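Local coordinates for protein post-proline cleaving enzyme (Rickettsia typhi, PDB 4HVT) that probably cleaves peptides after proline as a serine-type oligopeptidase of the prolyl oligopeptidase family, at residues S691-Y694 / F695-Y699; I414-S417 / I418-P421. One frame throughout, in Å; residues are numbered along the deposited sequence.

Interaction 1 of 2, residues S691-Y694 / F695-Y699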
loop_
_atom_site.group_PDB
_atom_site.type_symbol
_atom_site.label_atom_id
_atom_site.label_comp_id
_atom_site.label_asym_id
_atom_site.label_seq_id
_atom_site.Cartn_x
_atom_site.Cartn_y
_atom_site.Cartn_z
ATOM N N SER A 691 -7.862 -2.174 -14.811
ATOM C CA SER A 691 -7.072 -3.140 -14.044
ATOM C C SER A 691 -7.177 -4.514 -14.690
ATOM O O SER A 691 -6.190 -5.220 -14.860
ATOM C CB SER A 691 -7.545 -3.188 -12.604
ATOM O OG SER A 691 -6.712 -4.035 -11.824
ATOM N N ALA A 692 -8.384 -4.882 -15.062
ATOM C CA ALA A 692 -8.610 -6.155 -15.729
ATOM C C ALA A 692 -7.745 -6.275 -16.997
ATOM O O ALA A 692 -7.054 -7.289 -17.193
ATOM C CB ALA A 692 -10.081 -6.324 -16.048
ATOM N N ASN A 693 -7.750 -5.230 -17.814
ATOM C CA ASN A 693 -6.947 -5.243 -19.039
ATOM C C ASN A 693 -5.445 -5.327 -18.745
ATOM O O ASN A 693 -4.709 -6.019 -19.434
ATOM C CB ASN A 693 -7.329 -4.043 -19.883
ATOM C CG ASN A 693 -6.647 -4.051 -21.244
ATOM O OD1 ASN A 693 -6.979 -4.826 -22.125
ATOM N ND2 ASN A 693 -5.670 -3.203 -21.390
ATOM N N TYR A 694 -4.987 -4.593 -17.717
ATOM C CA TYR A 694 -3.600 -4.649 -17.278
ATOM C C TYR A 694 -3.160 -6.083 -16.914
ATOM O O TYR A 694 -2.131 -6.580 -17.391
ATOM C CB TYR A 694 -3.454 -3.716 -16.076
ATOM C CG TYR A 694 -2.084 -3.611 -15.530
ATOM C CD1 TYR A 694 -1.600 -4.517 -14.611
ATOM C CD2 TYR A 694 -1.222 -2.582 -15.965
ATOM C CE1 TYR A 694 -0.318 -4.411 -14.113
ATOM C CE2 TYR A 694 0.032 -2.430 -15.416
ATOM C CZ TYR A 694 0.510 -3.354 -14.552
ATOM O OH TYR A 694 1.734 -3.251 -14.011
ATOM N N PHE A 695 -3.969 -6.773 -16.120
ATOM C CA PHE A 695 -3.635 -8.144 -15.727
ATOM C C PHE A 695 -3.780 -9.200 -16.829
ATOM O O PHE A 695 -3.046 -10.169 -16.849
ATOM C CB PHE A 695 -4.371 -8.546 -14.460
ATOM C CG PHE A 695 -3.796 -7.873 -13.252
ATOM C CD1 PHE A 695 -2.454 -8.120 -12.892
ATOM C CD2 PHE A 695 -4.487 -6.883 -12.618
ATOM C CE1 PHE A 695 -1.871 -7.497 -11.812
ATOM C CE2 PHE A 695 -3.930 -6.266 -11.509
ATOM C CZ PHE A 695 -2.615 -6.549 -11.127
ATOM N N ILE A 696 -4.674 -8.971 -17.764
ATOM C CA ILE A 696 -4.706 -9.808 -18.964
ATOM C C ILE A 696 -3.410 -9.667 -19.757
ATOM O O ILE A 696 -2.860 -10.654 -20.252
ATOM C CB ILE A 696 -5.924 -9.470 -19.868
ATOM C CG1 ILE A 696 -7.251 -9.836 -19.185
ATOM C CG2 ILE A 696 -5.813 -10.134 -21.225
ATOM C CD1 ILE A 696 -8.385 -8.977 -19.723
ATOM N N ASN A 697 -2.951 -8.434 -19.923
ATOM C CA ASN A 697 -1.699 -8.188 -20.644
ATOM C C ASN A 697 -0.514 -8.808 -19.917
ATOM O O ASN A 697 0.316 -9.530 -20.537
ATOM C CB ASN A 697 -1.501 -6.721 -20.819
ATOM C CG ASN A 697 -2.398 -6.136 -21.892
ATOM O OD1 ASN A 697 -2.810 -6.846 -22.831
ATOM N ND2 ASN A 697 -2.683 -4.815 -21.790
ATOM N N LEU A 698 -0.478 -8.605 -18.602
ATOM C CA LEU A 698 0.622 -9.111 -17.801
ATOM C C LEU A 698 0.704 -10.642 -17.784
ATOM O O LEU A 698 1.795 -11.217 -17.933
ATOM C CB LEU A 698 0.525 -8.540 -16.370
ATOM C CG LEU A 698 1.766 -8.840 -15.522
ATOM C CD1 LEU A 698 2.230 -7.675 -14.697
ATOM C CD2 LEU A 698 1.445 -10.061 -14.687
ATOM N N TYR A 699 -0.441 -11.272 -17.566
ATOM C CA TYR A 699 -0.495 -12.751 -17.482
ATOM C C TYR A 699 -0.363 -13.409 -18.858
ATOM O O TYR A 699 0.199 -14.481 -18.935
ATOM C CB TYR A 699 -1.678 -13.266 -16.642
ATOM C CG TYR A 699 -1.347 -13.185 -15.191
ATOM C CD1 TYR A 699 -0.497 -14.116 -14.597
ATOM C CD2 TYR A 699 -1.869 -12.196 -14.413
ATOM C CE1 TYR A 699 -0.167 -14.024 -13.268
ATOM C CE2 TYR A 699 -1.539 -12.093 -13.087
ATOM C CZ TYR A 699 -0.697 -13.001 -12.518
ATOM O OH TYR A 699 -0.376 -12.893 -11.184
HETATM O O HOH W 1 -5.322 -6.191 -24.032
#
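Y694 and F695, neighbours on one helix, meet through their rings in a T-shaped pair: the edge of Y694 points at the face of F695, with the centroids 5.3 Å apart and the planes 80° from each other. Y694 CD1 stands over the centre of the F695 ring, 4.1 Å from both CD1 and CE1 of F695. Two different first torsions bring consecutive side chains together. Y694 sends CG anti to its backbone nitrogen (chi1 -178°), whereas F695 puts CG anti to the carbonyl carbon (chi1 -73°), swinging its ring back along the helix beneath the tyrosine. There F695 CE2 lies 3.6 Å from S691 OG, a hydroxyl that is hydrogen-bonded to S684. One turn further on, L698 CD1 reaches Y694 CE1 at 4.2 Å, so the tyrosine ring has an aromatic and an aliphatic neighbour from its own helix. All of this belongs to helix 688-706, the C-terminal helix of the alpha/beta-hydrolase domain. It packs against the central sheet: Y694 OH is hydrogen-bonded to E589 at the end of strand 585-589 and T644 within strand 640-646, and L698 touches A587. The backbone underneath is regular, L698 N donating to Y694 O at 2.9 Å and F695 N to S691 O at 3.0 Å. N693 and N697, one turn apart on the helix, pair at their amides. The amide planes are nearly perpendicular, and the two ND2 atoms, both donors, come within 3.4 Å; each is hydrogen-bonded to E47 OE2, and that shared carboxylate oxygen probably makes the approach tolerable. The oxygens are joined by one water, which donates to N693 OD1 and to N697 OD1, 2.9 Å from each.

Interaction 2 of 2, residues I414-S417 / I418-P421. With EDO (1,2-ethanediol), chain G.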
loop_
_atom_site.group_PDB
_atom_site.type_symbol
_atom_site.label_atom_id
_atom_site.label_comp_id
_atom_site.label_asym_id
_atom_site.label_seq_id
_atom_site.Cartn_x
_atom_site.Cartn_y
_atom_site.Cartn_z
ATOM N N ILE A 414 -9.468 -13.947 8.148
ATOM C CA ILE A 414 -8.338 -14.865 8.296
ATOM C C ILE A 414 -8.260 -15.637 6.970
ATOM O O ILE A 414 -9.304 -16.032 6.389
ATOM C CB ILE A 414 -8.431 -15.843 9.485
ATOM C CG1 ILE A 414 -8.843 -15.153 10.791
ATOM C CG2 ILE A 414 -7.121 -16.552 9.738
ATOM C CD1 ILE A 414 -9.201 -16.045 11.941
ATOM N N GLU A 415 -7.041 -15.843 6.509
ATOM C CA GLU A 415 -6.768 -16.494 5.228
ATOM C C GLU A 415 -5.360 -17.070 5.253
ATOM O O GLU A 415 -4.579 -16.853 6.211
ATOM C CB GLU A 415 -6.825 -15.478 4.083
ATOM C CG GLU A 415 -5.670 -14.462 4.078
ATOM C CD GLU A 415 -6.030 -13.275 3.243
ATOM O OE1 GLU A 415 -5.614 -13.176 2.068
ATOM O OE2 GLU A 415 -6.793 -12.399 3.746
ATOM N N ASN A 416 -5.027 -17.805 4.175
ATOM C CA ASN A 416 -3.634 -18.087 3.891
ATOM C C ASN A 416 -3.474 -18.136 2.387
ATOM O O ASN A 416 -4.379 -17.865 1.644
ATOM C CB ASN A 416 -3.099 -19.337 4.664
ATOM C CG ASN A 416 -3.537 -20.671 4.078
ATOM O OD1 ASN A 416 -3.838 -20.746 2.894
ATOM N ND2 ASN A 416 -3.549 -21.750 4.907
ATOM N N SER A 417 -2.270 -18.352 1.911
ATOM C CA SER A 417 -2.032 -18.165 0.487
ATOM C C SER A 417 -2.900 -19.070 -0.395
ATOM O O SER A 417 -3.132 -18.726 -1.551
ATOM C CB SER A 417 -0.556 -18.379 0.189
ATOM O OG SER A 417 -0.224 -18.080 -1.168
ATOM N N ILE A 418 -3.360 -20.209 0.136
ATOM C CA ILE A 418 -4.117 -21.175 -0.677
ATOM C C ILE A 418 -5.547 -21.440 -0.142
ATOM O O ILE A 418 -6.297 -22.193 -0.753
ATOM C CB ILE A 418 -3.384 -22.528 -0.893
ATOM C CG1 ILE A 418 -3.084 -23.237 0.427
ATOM C CG2 ILE A 418 -2.118 -22.343 -1.733
ATOM C CD1 ILE A 418 -2.553 -24.662 0.302
ATOM N N VAL A 419 -5.926 -20.795 0.942
ATOM C CA VAL A 419 -7.257 -20.947 1.522
ATOM C C VAL A 419 -7.965 -19.584 1.469
ATOM O O VAL A 419 -7.462 -18.636 2.041
ATOM C CB VAL A 419 -7.201 -21.483 2.982
ATOM C CG1 VAL A 419 -8.622 -21.617 3.497
ATOM C CG2 VAL A 419 -6.455 -22.826 3.047
ATOM N N PRO A 420 -9.124 -19.478 0.776
ATOM C CA PRO A 420 -9.737 -18.175 0.642
ATOM C C PRO A 420 -10.103 -17.571 2.013
ATOM O O PRO A 420 -10.373 -18.309 2.966
ATOM C CB PRO A 420 -11.017 -18.434 -0.172
ATOM C CG PRO A 420 -10.719 -19.660 -0.942
ATOM C CD PRO A 420 -9.807 -20.479 -0.070
ATOM N N PRO A 421 -10.128 -16.238 2.073
ATOM C CA PRO A 421 -10.445 -15.569 3.324
ATOM C C PRO A 421 -11.833 -15.897 3.795
ATOM O O PRO A 421 -12.790 -16.051 2.977
ATOM C CB PRO A 421 -10.330 -14.082 3.001
ATOM C CG PRO A 421 -9.442 -14.050 1.768
ATOM C CD PRO A 421 -9.798 -15.290 1.000
HETATM C C1 EDO G . -9.495 -8.945 2.546
HETATM O O1 EDO G . -8.623 -7.820 2.516
HETATM C C2 EDO G . -8.729 -10.252 2.461
HETATM O O2 EDO G . -7.408 -10.073 2.946
#
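The chain reverses between E415 and P421, the directions of 414-417 and 418-421 lying 155° apart, and two weak backbone bonds join N416 and V419: N416 N to V419 O, nearly straight, and V419 N to N416 O. With S417 and I418 at its corners, this is a type I beta-turn, part of the hairpin connection between strands 410-415 and 422-426 in a blade of the beta-propeller. N416 also makes an Asx turn over the same corner. Its CG sits between the backbone nitrogen and the carbonyl carbon (chi1 77°), which folds OD1 back over the bend. There OD1 accepts from I418 N at 2.9 Å, the donor tilted 20° from the carbonyl plane, and more weakly from V419 N, so one oxygen receives two consecutive amides. The other end of the amide, ND2, is hydrogen-bonded to Q395 O, and having partners at both ends should fix its rotation. V419 packs against this amide through CG2, 3.3 Å from N416 OD1 and close to ND2. I418 reaches outward from the corner to Y447 and L449 of strand 447-455, the edge strand of the hydrolase-domain sheet, and S417 O takes a bond from N501 ND2. At the open end of the hairpin, E415 and P421 meet at an oblique angle: E415 CB is 3.7 Å from P421 CA, while P421 CG meets the carboxylate. E415 OE1 accepts from F496 N, and OE2 from a molecule of 1,2-ethanediol, probably left by the crystallisation liquor. Behind them, P421 CA approaches I414 O at 3.3 Å in a CA-H...O contact.

How the interactions relate
From the N terminus the chain reaches interaction 2 first, where 414-421 closes a short turn between two strands of a propeller blade; interaction 1 follows much later, within one helix near the C terminus. They stand in series, neither nesting nor crossing, and do not touch: their centres are 23 Å apart and their nearest atoms about 11 Å. Interaction 2 belongs to the propeller but faces the hydrolase domain, against strands 447-455 and 461-469 at one border of its sheet. Interaction 1 lies on helix 688-706 and joins strand 585-589 of that sheet to the N-terminal helices, through E47 of helix 34-51 and through helix 56-67.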